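Local coordinates for protein HpuA (Kingella denitrificans ATCC 33394, PDB 5EC6) that serves as an outer-membrane lipoprotein receptor that binds haemoglobin, probably as an early step in the uptake of haem iron, at residues Ile54-Pro59 and Asn68-Tyr73; Ile90-Ser95 and Thr124-Asn129; Pro156-Thr161 and Ala266-Phe271; Thr172-Tyr177 and Asp315-Val320. All coordinates share one frame; numbering follows the deposited sequence. Where two conformers were deposited one is given.

The four contacts are separate patches on one chain, and none touches another. Interaction 1 lies in the hairpin of strands 48-57 and 65-74, and its centre is about 38 Å from that of interaction 4, on the opposite side of the chain's centre. Interactions 3 and 4 are the nearest two by their centres, about 18 Å apart with nearest atoms about 7 Å apart, and their segments alternate along the chain; G281 bonds to both, through A266 and through Y177. Interaction 2 joins two loops, about 8 Å from interaction 4 between nearest atoms. The structure is of the apo receptor, so no haemoglobin marks a binding surface here.

Interaction 1 of 4, residues Ile54-Pro59 and Asn68-Tyr73; sequences ITKPSP and NQEILY
I54 and E70 meet with their side chains crossing at about a right angle, the CD1 methyl of I54 lying 3.6 Å from E70 OE1. Both side chains start with the gamma carbon anti to the carbonyl carbon (chi1 -64° for CG1 of I54, -63° for CG of E70) and then run extended, which carries the E70 carboxylate across the isoleucine until OE2 is 3.8 Å from I54 CB. K56 arrives from the opposite direction: its NZ makes a salt bridge and a weak hydrogen bond of 3.3 Å to E70 OE2. Water fills out the polar side. One molecule donates to I54 O and to E70 OE2, while a second accepts from K56 NZ at 2.8 Å and donates to E70 OE1. Each carboxylate oxygen therefore has a polar partner, although the group rests on an aliphatic side chain, and the lysine and the waters probably help to keep it ionised. The backbones join at I54 and N68, an antiparallel hydrogen-bonded pair. I54 N donates a hydrogen bond to N68 O at 2.9 Å, almost straight (173°), and N68 N donates one of 2.9 Å to I54 O. L72 touches the I54 CD1 methyl only loosely, its CD1 being 4.4 Å away, and its side chain also rests on F52. Further backbone bonds, K56 with L66 and E70 with F52, continue the ladder on either side of the I54-N68 pair. This is an antiparallel beta hairpin of strands 48-57 and 65-74, with cross-strand side chains gathered on one face.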
loop_
_atom_site.group_PDB
_atom_site.type_symbol
_atom_site.label_atom_id
_atom_site.label_comp_id
_atom_site.label_asym_id
_atom_site.label_seq_id
_atom_site.Cartn_x
_atom_site.Cartn_y
_atom_site.Cartn_z
ATOM N N ILE A 54 -19.335 7.477 -8.839
ATOM C CA ILE A 54 -19.934 8.440 -7.962
ATOM C C ILE A 54 -20.267 9.710 -8.762
ATOM O O ILE A 54 -19.385 10.291 -9.421
ATOM C CB ILE A 54 -19.044 8.727 -6.775
ATOM C CG1 ILE A 54 -18.917 7.421 -5.967
ATOM C CG2 ILE A 54 -19.598 9.841 -5.924
ATOM C CD1 ILE A 54 -18.205 7.544 -4.671
ATOM N N THR A 55 -21.515 10.129 -8.622
ATOM C CA THR A 55 -22.015 11.350 -9.292
ATOM C C THR A 55 -22.255 12.414 -8.249
ATOM O O THR A 55 -22.862 12.163 -7.182
ATOM C CB THR A 55 -23.258 11.004 -10.106
ATOM O OG1 THR A 55 -22.956 10.011 -11.089
ATOM C CG2 THR A 55 -23.777 12.242 -10.855
ATOM N N LYS A 56 -21.748 13.626 -8.528
ATOM C CA LYS A 56 -21.813 14.742 -7.593
ATOM C C LYS A 56 -22.160 16.010 -8.375
ATOM O O LYS A 56 -21.785 16.125 -9.510
ATOM C CB LYS A 56 -20.458 15.042 -6.930
ATOM C CG LYS A 56 -19.771 13.850 -6.311
ATOM C CD LYS A 56 -18.466 14.244 -5.639
ATOM C CE LYS A 56 -18.091 13.240 -4.566
ATOM N NZ LYS A 56 -16.627 13.264 -4.321
ATOM N N PRO A 57 -22.840 16.961 -7.730
ATOM C CA PRO A 57 -23.129 18.214 -8.463
ATOM C C PRO A 57 -21.858 19.039 -8.654
ATOM O O PRO A 57 -20.993 19.068 -7.781
ATOM C CB PRO A 57 -24.075 18.961 -7.521
ATOM C CG PRO A 57 -23.843 18.378 -6.198
ATOM C CD PRO A 57 -23.462 16.941 -6.403
ATOM N N SER A 58 -21.759 19.726 -9.804
ATOM C CA SER A 58 -20.653 20.620 -10.028
ATOM C C SER A 58 -20.711 21.776 -8.981
ATOM O O SER A 58 -21.802 22.325 -8.770
ATOM C CB SER A 58 -20.782 21.257 -11.419
ATOM O OG SER A 58 -19.814 22.285 -11.585
ATOM N N PRO A 59 -19.566 22.186 -8.412
ATOM C CA PRO A 59 -19.518 23.413 -7.610
ATOM C C PRO A 59 -19.667 24.682 -8.398
ATOM O O PRO A 59 -19.777 25.738 -7.758
ATOM C CB PRO A 59 -18.116 23.382 -6.982
ATOM C CG PRO A 59 -17.694 21.956 -7.055
ATOM C CD PRO A 59 -18.278 21.473 -8.325
ATOM N N ASN A 68 -17.482 10.294 -11.669
ATOM C CA ASN A 68 -16.096 9.827 -11.663
ATOM C C ASN A 68 -16.027 8.478 -10.949
ATOM O O ASN A 68 -16.818 8.225 -10.091
ATOM C CB ASN A 68 -15.219 10.829 -10.944
ATOM C CG ASN A 68 -14.970 12.058 -11.800
ATOM O OD1 ASN A 68 -14.298 11.958 -12.826
ATOM N ND2 ASN A 68 -15.628 13.175 -11.471
ATOM N N GLN A 69 -15.014 7.710 -11.308
ATOM C CA GLN A 69 -14.631 6.482 -10.580
ATOM C C GLN A 69 -13.899 6.823 -9.316
ATOM O O GLN A 69 -13.017 7.712 -9.299
ATOM C CB GLN A 69 -13.768 5.621 -11.477
ATOM C CG GLN A 69 -14.508 5.052 -12.649
ATOM C CD GLN A 69 -13.624 4.142 -13.507
ATOM O OE1 GLN A 69 -12.386 4.364 -13.654
ATOM N NE2 GLN A 69 -14.228 3.112 -14.038
ATOM N N GLU A 70 -14.251 6.126 -8.212
ATOM C CA GLU A 70 -13.603 6.347 -6.943
ATOM C C GLU A 70 -13.385 4.980 -6.285
ATOM O O GLU A 70 -14.023 4.000 -6.662
ATOM C CB GLU A 70 -14.411 7.230 -6.005
ATOM C CG GLU A 70 -14.601 8.641 -6.566
ATOM C CD GLU A 70 -15.225 9.618 -5.603
ATOM O OE1 GLU A 70 -15.143 9.435 -4.377
ATOM O OE2 GLU A 70 -15.772 10.643 -6.112
ATOM N N ILE A 71 -12.481 4.951 -5.316
ATOM C CA ILE A 71 -12.347 3.817 -4.395
ATOM C C ILE A 71 -12.682 4.282 -3.003
ATOM O O ILE A 71 -12.174 5.312 -2.571
ATOM C CB ILE A 71 -10.892 3.299 -4.345
ATOM C CG1 ILE A 71 -10.374 2.849 -5.713
ATOM C CG2 ILE A 71 -10.784 2.182 -3.277
ATOM C CD1 ILE A 71 -10.911 1.535 -6.197
ATOM N N LEU A 72 -13.551 3.534 -2.315
ATOM C CA LEU A 72 -13.863 3.758 -0.917
ATOM C C LEU A 72 -13.299 2.594 -0.099
ATOM O O LEU A 72 -13.160 1.493 -0.627
ATOM C CB LEU A 72 -15.375 3.841 -0.690
ATOM C CG LEU A 72 -16.132 4.890 -1.506
ATOM C CD1 LEU A 72 -17.653 4.805 -1.257
ATOM C CD2 LEU A 72 -15.568 6.243 -1.172
ATOM N N TYR A 73 -13.001 2.879 1.159
ATOM C CA TYR A 73 -12.576 1.871 2.124
ATOM C C TYR A 73 -13.830 1.398 2.857
ATOM O O TYR A 73 -14.502 2.197 3.490
ATOM C CB TYR A 73 -11.525 2.445 3.089
ATOM C CG TYR A 73 -11.229 1.481 4.211
ATOM C CD1 TYR A 73 -10.519 0.325 3.991
ATOM C CD2 TYR A 73 -11.742 1.701 5.462
ATOM C CE1 TYR A 73 -10.298 -0.587 5.021
ATOM C CE2 TYR A 73 -11.536 0.800 6.484
ATOM C CZ TYR A 73 -10.821 -0.333 6.261
ATOM O OH TYR A 73 -10.628 -1.226 7.313
HETATM O O HOH W 1 -17.067 11.467 -8.029
HETATM O O HOH W 2 -16.822 10.874 -2.781
#

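Interaction 2 of 4, residues Ile90-Ser95 and Thr124-Asn129; sequences IMPSSS and TSTGMN
Two irregular loops pack here without a single hydrogen bond between them: residues 90-95, leading to strand 99-100, and residues 124-129, between strands 115-118 and 136-142. P92 and T126 give the main surfaces, T126 CB lying 4.0 Å from P92 CG, with M91 next to the threonine. M128 meets the tip of the proline ring: its CE methyl presses on it at 3.5 Å from P92 CG, tighter than usual for two carbons, and the sulfur follows, with M128 SD 3.9 Å from the same P92 CG. Bends at chi2 and chi3 fold the methionine so that its methyl end faces the ring. The T126 hydroxyl is turned to its own loop, OG1 standing between the backbone N and the carbonyl carbon (chi1 66°) and donating to G127 O at 2.8 Å from above that carbonyl's plane. Farther along, S94 OG comes within 3.8 Å of S125 O, and that carbonyl accepts a bond from R99, whose side chain also touches P92, S94 and M128. S125 OG donates to T124 O at 2.9 Å, while S93 OG accepts a hydrogen bond from S95 N at 3.1 Å, an ST turn. Each loop thus ties up hydroxyls internally, and what passes between the two is mainly van der Waals contact round P92 and T126, so their fit probably rests mainly on shape, with R99 as a polar neighbour common to both.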
loop_
_atom_site.group_PDB
_atom_site.type_symbol
_atom_site.label_atom_id
_atom_site.label_comp_id
_atom_site.label_asym_id
_atom_site.label_seq_id
_atom_site.Cartn_x
_atom_site.Cartn_y
_atom_site.Cartn_z
ATOM N N ILE A 90 1.093 12.271 8.043
ATOM C CA ILE A 90 1.761 13.566 7.956
ATOM C C ILE A 90 2.776 13.565 6.816
ATOM O O ILE A 90 3.658 12.705 6.748
ATOM C CB ILE A 90 2.489 13.914 9.264
ATOM C CG1 ILE A 90 1.536 13.873 10.471
ATOM C CG2 ILE A 90 3.151 15.305 9.144
ATOM C CD1 ILE A 90 2.249 13.821 11.817
ATOM N N MET A 91 2.683 14.576 5.970
ATOM C CA MET A 91 3.689 14.805 4.914
ATOM C C MET A 91 5.043 15.261 5.483
ATOM O O MET A 91 5.078 16.039 6.437
ATOM C CB MET A 91 3.188 15.898 4.009
ATOM C CG MET A 91 1.746 15.724 3.568
ATOM S SD MET A 91 1.746 14.809 2.030
ATOM C CE MET A 91 2.293 16.163 1.006
ATOM N N PRO A 92 6.168 14.830 4.884
ATOM C CA PRO A 92 7.425 15.459 5.295
ATOM C C PRO A 92 7.452 16.953 4.979
ATOM O O PRO A 92 6.810 17.386 4.024
ATOM C CB PRO A 92 8.470 14.722 4.448
ATOM C CG PRO A 92 7.727 14.245 3.277
ATOM C CD PRO A 92 6.371 13.870 3.785
ATOM N N SER A 93 8.183 17.720 5.782
ATOM C CA SER A 93 8.520 19.115 5.444
ATOM C C SER A 93 9.164 19.260 4.055
ATOM O O SER A 93 10.009 18.444 3.665
ATOM C CB SER A 93 9.452 19.720 6.503
ATOM O OG SER A 93 10.093 20.888 6.010
ATOM N N SER A 94 8.759 20.321 3.349
ATOM C CA SER A 94 9.334 20.736 2.060
ATOM C C SER A 94 10.394 21.852 2.150
ATOM O O SER A 94 10.716 22.472 1.132
ATOM C CB SER A 94 8.215 21.240 1.138
ATOM O OG SER A 94 7.231 20.256 0.917
ATOM N N SER A 95 10.924 22.131 3.337
ATOM C CA SER A 95 11.620 23.401 3.559
ATOM C C SER A 95 13.114 23.331 3.180
ATOM O O SER A 95 13.690 24.340 2.765
ATOM C CB SER A 95 11.443 23.883 5.005
ATOM O OG SER A 95 12.582 23.580 5.793
ATOM N N THR A 124 2.670 16.645 -3.990
ATOM C CA THR A 124 3.806 16.792 -4.882
ATOM C C THR A 124 4.963 17.427 -4.115
ATOM O O THR A 124 4.769 18.011 -3.040
ATOM C CB THR A 124 3.441 17.671 -6.102
ATOM O OG1 THR A 124 2.153 18.272 -5.906
ATOM C CG2 THR A 124 3.406 16.841 -7.366
ATOM N N SER A 125 6.164 17.283 -4.676
ATOM C CA SER A 125 7.428 17.674 -4.033
ATOM C C SER A 125 7.575 17.251 -2.559
ATOM O O SER A 125 8.350 17.859 -1.821
ATOM C CB SER A 125 7.655 19.191 -4.183
ATOM O OG SER A 125 6.984 19.942 -3.179
ATOM N N THR A 126 6.875 16.190 -2.146
ATOM C CA THR A 126 7.327 15.391 -1.002
ATOM C C THR A 126 8.577 14.611 -1.389
ATOM O O THR A 126 9.314 14.172 -0.510
ATOM C CB THR A 126 6.242 14.424 -0.447
ATOM O OG1 THR A 126 5.930 13.399 -1.403
ATOM C CG2 THR A 126 4.986 15.173 -0.107
ATOM N N GLY A 127 8.816 14.443 -2.697
ATOM C CA GLY A 127 9.632 13.341 -3.189
ATOM C C GLY A 127 9.127 12.034 -2.594
ATOM O O GLY A 127 7.915 11.777 -2.567
ATOM N N MET A 128 10.053 11.236 -2.071
ATOM C CA MET A 128 9.708 10.085 -1.241
ATOM C C MET A 128 8.836 9.138 -2.021
ATOM O O MET A 128 7.603 9.129 -1.939
ATOM C CB MET A 128 9.033 10.488 0.043
ATOM C CG MET A 128 9.991 11.296 0.932
ATOM S SD MET A 128 9.809 10.982 2.687
ATOM C CE MET A 128 8.060 10.838 2.787
ATOM N N ASN A 129 9.546 8.353 -2.784
ATOM C CA ASN A 129 8.963 7.576 -3.796
ATOM C C ASN A 129 8.046 6.475 -3.263
ATOM O O ASN A 129 7.140 6.115 -3.982
ATOM C CB ASN A 129 10.043 6.974 -4.647
ATOM C CG ASN A 129 10.738 7.998 -5.529
ATOM O OD1 ASN A 129 10.238 9.110 -5.774
ATOM N ND2 ASN A 129 11.908 7.622 -6.009
#

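Interaction 3 of 4, residues Pro156-Thr161 and Ala266-Phe271; sequences PAPTDT and AKEERF
A266 opens the contact through its carbonyl: A266 O receives a CA-H...O contact from A157 CA at 3.5 Å, and the A157 CB methyl lies 3.6 Å from that oxygen. Backbone bonds to T155 and G281 hold A266 itself in place. K267 follows with its main chain against the P158 ring, CD of the proline being 3.7 Å from K267 CA. The lysine side chain crosses the proline at about a right angle, its CG against P158 CD and CG, before the chain leads away, and its NZ ends on the carbonyl of D36. E268 is the polar centre. Its CG stands between the backbone N and the carbonyl carbon (chi1 80°) and a second bend at chi2 turns the carboxylate back to T161, whose OG1 donates to E268 OE1 at 2.9 Å from well above the carboxylate plane. Alongside, E268 CB packs on T161 CB at 3.8 Å. The other oxygen is used within its own segment: past E269, which pairs with E277 by backbone, R270 NE makes a salt bridge of 3.2 Å to E268 OE2, met on the anti side. R270 also reaches across, its NH2 lying 3.7 Å from the CG2 methyl of T161, while its NH1 bonds to the carbonyl of G274. Behind T161 the chain turns, T161 N bonding to P158 O at 3.2 Å, and T161 also pairs by backbone with S280. The glutamate thus shares its two oxygens between the T161 hydroxyl across the contact and the R270 guanidinium of its own segment; both would be expected to stabilise its negative charge and fix its rotation.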
loop_
_atom_site.group_PDB
_atom_site.type_symbol
_atom_site.label_atom_id
_atom_site.label_comp_id
_atom_site.label_asym_id
_atom_site.label_seq_id
_atom_site.Cartn_x
_atom_site.Cartn_y
_atom_site.Cartn_z
ATOM N N PRO A 156 -4.791 -5.500 -8.568
ATOM C CA PRO A 156 -3.730 -6.503 -8.667
ATOM C C PRO A 156 -2.995 -6.436 -9.987
ATOM O O PRO A 156 -3.560 -6.099 -11.055
ATOM C CB PRO A 156 -4.457 -7.848 -8.541
ATOM C CG PRO A 156 -5.874 -7.551 -8.538
ATOM C CD PRO A 156 -6.110 -6.107 -8.414
ATOM N N ALA A 157 -1.719 -6.760 -9.928
ATOM C CA ALA A 157 -0.899 -6.846 -11.139
ATOM C C ALA A 157 -1.288 -8.021 -12.016
ATOM O O ALA A 157 -1.176 -9.169 -11.606
ATOM C CB ALA A 157 0.584 -7.006 -10.747
ATOM N N PRO A 158 -1.719 -7.776 -13.271
ATOM C CA PRO A 158 -2.099 -8.941 -14.047
ATOM C C PRO A 158 -0.922 -9.897 -14.287
ATOM O O PRO A 158 0.136 -9.433 -14.641
ATOM C CB PRO A 158 -2.526 -8.292 -15.402
ATOM C CG PRO A 158 -2.959 -6.899 -15.023
ATOM C CD PRO A 158 -1.983 -6.494 -13.953
ATOM N N THR A 159 -1.124 -11.190 -14.104
ATOM C CA THR A 159 -0.027 -12.153 -14.230
ATOM C C THR A 159 0.501 -12.221 -15.655
ATOM O O THR A 159 1.665 -12.439 -15.863
ATOM C CB THR A 159 -0.426 -13.557 -13.741
ATOM O OG1 THR A 159 -1.554 -14.016 -14.497
ATOM C CG2 THR A 159 -0.787 -13.544 -12.254
ATOM N N ASP A 160 -0.353 -11.916 -16.648
ATOM C CA ASP A 160 0.120 -11.977 -18.029
ATOM C C ASP A 160 1.050 -10.854 -18.496
ATOM O O ASP A 160 1.665 -10.944 -19.560
ATOM C CB ASP A 160 -1.066 -12.227 -18.996
ATOM C CG ASP A 160 -2.073 -11.145 -19.015
ATOM O OD1 ASP A 160 -1.874 -10.065 -18.402
ATOM O OD2 ASP A 160 -3.134 -11.427 -19.665
ATOM N N THR A 161 1.252 -9.820 -17.655
ATOM C CA THR A 161 2.166 -8.803 -17.965
ATOM C C THR A 161 3.187 -8.549 -16.862
ATOM O O THR A 161 3.810 -7.504 -16.862
ATOM C CB THR A 161 1.415 -7.512 -18.285
ATOM O OG1 THR A 161 0.558 -7.184 -17.196
ATOM C CG2 THR A 161 0.535 -7.721 -19.553
ATOM N N ALA A 266 -0.732 -2.897 -9.520
ATOM C CA ALA A 266 -0.590 -2.009 -10.703
ATOM C C ALA A 266 -0.539 -2.754 -12.018
ATOM O O ALA A 266 0.248 -3.728 -12.206
ATOM C CB ALA A 266 0.565 -1.046 -10.591
ATOM N N LYS A 267 -1.403 -2.303 -12.943
ATOM C CA LYS A 267 -1.344 -2.826 -14.303
ATOM C C LYS A 267 -0.052 -2.401 -14.969
ATOM O O LYS A 267 0.595 -1.445 -14.574
ATOM C CB LYS A 267 -2.547 -2.327 -15.127
ATOM C CG LYS A 267 -3.804 -2.976 -14.638
ATOM C CD LYS A 267 -5.055 -2.367 -15.240
ATOM C CE LYS A 267 -6.275 -3.057 -14.645
ATOM N NZ LYS A 267 -7.281 -2.034 -14.274
ATOM N N GLU A 268 0.268 -3.095 -16.068
ATOM C CA GLU A 268 1.357 -2.664 -16.929
ATOM C C GLU A 268 1.190 -1.282 -17.569
ATOM O O GLU A 268 0.067 -0.791 -17.647
ATOM C CB GLU A 268 1.585 -3.715 -18.006
ATOM C CG GLU A 268 0.613 -3.637 -19.156
ATOM C CD GLU A 268 -0.751 -4.230 -18.846
ATOM O OE1 GLU A 268 -1.069 -4.830 -17.795
ATOM O OE2 GLU A 268 -1.565 -4.119 -19.767
ATOM N N GLU A 269 2.290 -0.698 -18.031
ATOM C CA GLU A 269 2.265 0.575 -18.728
ATOM C C GLU A 269 2.658 0.297 -20.156
ATOM O O GLU A 269 3.594 -0.468 -20.411
ATOM C CB GLU A 269 3.229 1.575 -18.100
ATOM C CG GLU A 269 2.817 1.966 -16.685
ATOM C CD GLU A 269 3.893 2.779 -16.013
ATOM O OE1 GLU A 269 4.019 3.956 -16.374
ATOM O OE2 GLU A 269 4.642 2.246 -15.159
ATOM N N ARG A 270 1.934 0.918 -21.086
ATOM C CA ARG A 270 2.190 0.719 -22.535
ATOM C C ARG A 270 2.485 2.012 -23.249
ATOM O O ARG A 270 2.037 3.094 -22.876
ATOM C CB ARG A 270 1.014 0.008 -23.201
ATOM C CG ARG A 270 0.926 -1.435 -22.763
ATOM C CD ARG A 270 -0.350 -2.079 -23.188
ATOM N NE ARG A 270 -0.457 -3.454 -22.737
ATOM C CZ ARG A 270 0.255 -4.492 -23.170
ATOM N NH1 ARG A 270 1.200 -4.398 -24.105
ATOM N NH2 ARG A 270 0.042 -5.684 -22.597
ATOM N N PHE A 271 3.288 1.907 -24.292
ATOM C CA PHE A 271 3.408 2.982 -25.216
ATOM C C PHE A 271 2.114 3.138 -26.000
ATOM O O PHE A 271 1.206 2.271 -26.031
ATOM C CB PHE A 271 4.566 2.689 -26.184
ATOM C CG PHE A 271 5.935 2.619 -25.502
ATOM C CD1 PHE A 271 6.500 3.756 -24.960
ATOM C CD2 PHE A 271 6.588 1.415 -25.384
ATOM C CE1 PHE A 271 7.743 3.719 -24.333
ATOM C CE2 PHE A 271 7.848 1.358 -24.791
ATOM C CZ PHE A 271 8.411 2.503 -24.256
#

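Interaction 4 of 4, residues Thr172-Tyr177 and Asp315-Val320; sequences TGKATY and DTSHLV
An Asx turn at D315-S317, in the tail that follows strand 298-308, receives the side chain of K174 from the start of strand 174-185. D315 OD1 accepts a hydrogen bond from S317 N at 2.9 Å, which makes the turn, and another from S317 OG at 2.7 Å. K174 NZ enters beside them with a salt bridge of 3.0 Å to D315 OD1, met nearly along its C-O axis, and a bond of 2.9 Å to D315 O from above the carbonyl plane. A third bond, to S317 O, is modelled so short that its length is doubtful, and the lysine has a second conformer. Two residues along the strand, T176 is held at its hydroxyl: L319 N donates to T176 OG1 at 2.9 Å (163°), and the same oxygen bonds T213, as does ND1 of H318. L319 lies against the strand, its CD1 3.6 Å from K174 O and its CB 3.5 Å from T176 OG1. The tail is therefore fastened by polar groups of two buried residues, a lysine amid turn oxygens and a threonine hydroxyl; the carboxylate and carbonyls would be expected to offset the charge of the largely buried lysine.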
loop_
_atom_site.group_PDB
_atom_site.type_symbol
_atom_site.label_atom_id
_atom_site.label_comp_id
_atom_site.label_asym_id
_atom_site.label_seq_id
_atom_site.Cartn_x
_atom_site.Cartn_y
_atom_site.Cartn_z
ATOM N N THR A 172 10.309 -13.557 -14.954
ATOM C CA THR A 172 11.767 -13.757 -14.790
ATOM C C THR A 172 12.453 -12.558 -14.145
ATOM O O THR A 172 11.938 -11.438 -14.160
ATOM C CB THR A 172 12.467 -14.036 -16.147
ATOM O OG1 THR A 172 12.396 -12.869 -16.999
ATOM C CG2 THR A 172 11.810 -15.232 -16.862
ATOM N N GLY A 173 13.639 -12.772 -13.614
ATOM C CA GLY A 173 14.469 -11.687 -13.150
ATOM C C GLY A 173 14.119 -11.240 -11.736
ATOM O O GLY A 173 13.647 -12.000 -10.955
ATOM N N LYS A 174 14.434 -9.989 -11.458
ATOM C CA LYS A 174 14.336 -9.462 -10.103
ATOM C C LYS A 174 13.743 -8.052 -10.157
ATOM O O LYS A 174 13.878 -7.338 -11.139
ATOM C CB LYS A 174 15.694 -9.456 -9.394
ATOM C CG LYS A 174 16.113 -10.842 -8.922
ATOM C CD LYS A 174 17.514 -10.882 -8.309
ATOM C CE LYS A 174 17.585 -10.159 -6.966
ATOM N NZ LYS A 174 18.905 -10.293 -6.271
ATOM N N ALA A 175 13.111 -7.673 -9.053
ATOM C CA ALA A 175 12.659 -6.283 -8.861
ATOM C C ALA A 175 12.796 -5.893 -7.404
ATOM O O ALA A 175 12.603 -6.723 -6.518
ATOM C CB ALA A 175 11.194 -6.188 -9.214
ATOM N N THR A 176 13.152 -4.639 -7.193
ATOM C CA THR A 176 13.318 -4.070 -5.865
ATOM C C THR A 176 12.324 -2.932 -5.661
ATOM O O THR A 176 12.169 -2.039 -6.501
ATOM C CB THR A 176 14.773 -3.587 -5.716
ATOM O OG1 THR A 176 15.641 -4.731 -5.804
ATOM C CG2 THR A 176 15.020 -2.915 -4.425
ATOM N N TYR A 177 11.704 -2.960 -4.484
ATOM C CA TYR A 177 10.621 -2.059 -4.097
ATOM C C TYR A 177 11.064 -1.251 -2.866
ATOM O O TYR A 177 11.760 -1.757 -1.989
ATOM C CB TYR A 177 9.342 -2.840 -3.785
ATOM C CG TYR A 177 8.777 -3.616 -4.954
ATOM C CD1 TYR A 177 9.308 -4.872 -5.304
ATOM C CD2 TYR A 177 7.734 -3.109 -5.710
ATOM C CE1 TYR A 177 8.852 -5.556 -6.403
ATOM C CE2 TYR A 177 7.239 -3.790 -6.784
ATOM C CZ TYR A 177 7.795 -5.006 -7.162
ATOM O OH TYR A 177 7.307 -5.716 -8.242
ATOM N N ASP A 315 19.367 -15.059 -5.673
ATOM C CA ASP A 315 19.156 -14.558 -4.322
ATOM C C ASP A 315 18.229 -13.312 -4.305
ATOM O O ASP A 315 17.800 -12.840 -5.365
ATOM C CB ASP A 315 20.510 -14.269 -3.648
ATOM C CG ASP A 315 21.251 -13.097 -4.238
ATOM O OD1 ASP A 315 20.671 -12.097 -4.696
ATOM O OD2 ASP A 315 22.519 -13.180 -4.255
ATOM N N THR A 316 17.872 -12.862 -3.101
ATOM C CA THR A 316 17.009 -11.687 -2.939
ATOM C C THR A 316 17.790 -10.437 -2.574
ATOM O O THR A 316 17.208 -9.486 -2.045
ATOM C CB THR A 316 15.895 -11.908 -1.936
ATOM O OG1 THR A 316 16.416 -12.462 -0.722
ATOM C CG2 THR A 316 14.863 -12.886 -2.552
ATOM N N SER A 317 19.082 -10.417 -2.886
ATOM C CA SER A 317 19.826 -9.159 -2.739
ATOM C C SER A 317 19.192 -8.063 -3.586
ATOM O O SER A 317 18.694 -8.316 -4.687
ATOM C CB SER A 317 21.300 -9.308 -3.088
ATOM O OG SER A 317 21.521 -9.596 -4.452
ATOM N N HIS A 318 19.235 -6.847 -3.079
ATOM C CA HIS A 318 18.595 -5.746 -3.724
ATOM C C HIS A 318 19.318 -5.309 -5.000
ATOM O O HIS A 318 20.564 -5.417 -5.124
ATOM C CB HIS A 318 18.471 -4.558 -2.802
ATOM C CG HIS A 318 17.717 -4.851 -1.545
ATOM N ND1 HIS A 318 16.448 -5.397 -1.552
ATOM C CD2 HIS A 318 18.036 -4.625 -0.255
ATOM C CE1 HIS A 318 16.008 -5.466 -0.314
ATOM N NE2 HIS A 318 16.982 -5.036 0.497
ATOM N N LEU A 319 18.524 -4.833 -5.960
ATOM C CA LEU A 319 19.075 -4.077 -7.081
ATOM C C LEU A 319 19.461 -2.686 -6.607
ATOM O O LEU A 319 18.685 -2.052 -5.873
ATOM C CB LEU A 319 18.041 -4.011 -8.221
ATOM C CG LEU A 319 17.547 -5.351 -8.722
ATOM C CD1 LEU A 319 16.521 -5.220 -9.836
ATOM C CD2 LEU A 319 18.730 -6.191 -9.194
ATOM N N VAL A 320 20.618 -2.193 -7.049
ATOM C CA VAL A 320 21.206 -0.964 -6.477
ATOM C C VAL A 320 21.752 0.001 -7.567
ATOM O O VAL A 320 22.729 0.706 -7.317
ATOM C CB VAL A 320 22.343 -1.285 -5.473
ATOM C CG1 VAL A 320 21.819 -1.968 -4.210
ATOM C CG2 VAL A 320 23.420 -2.151 -6.123
#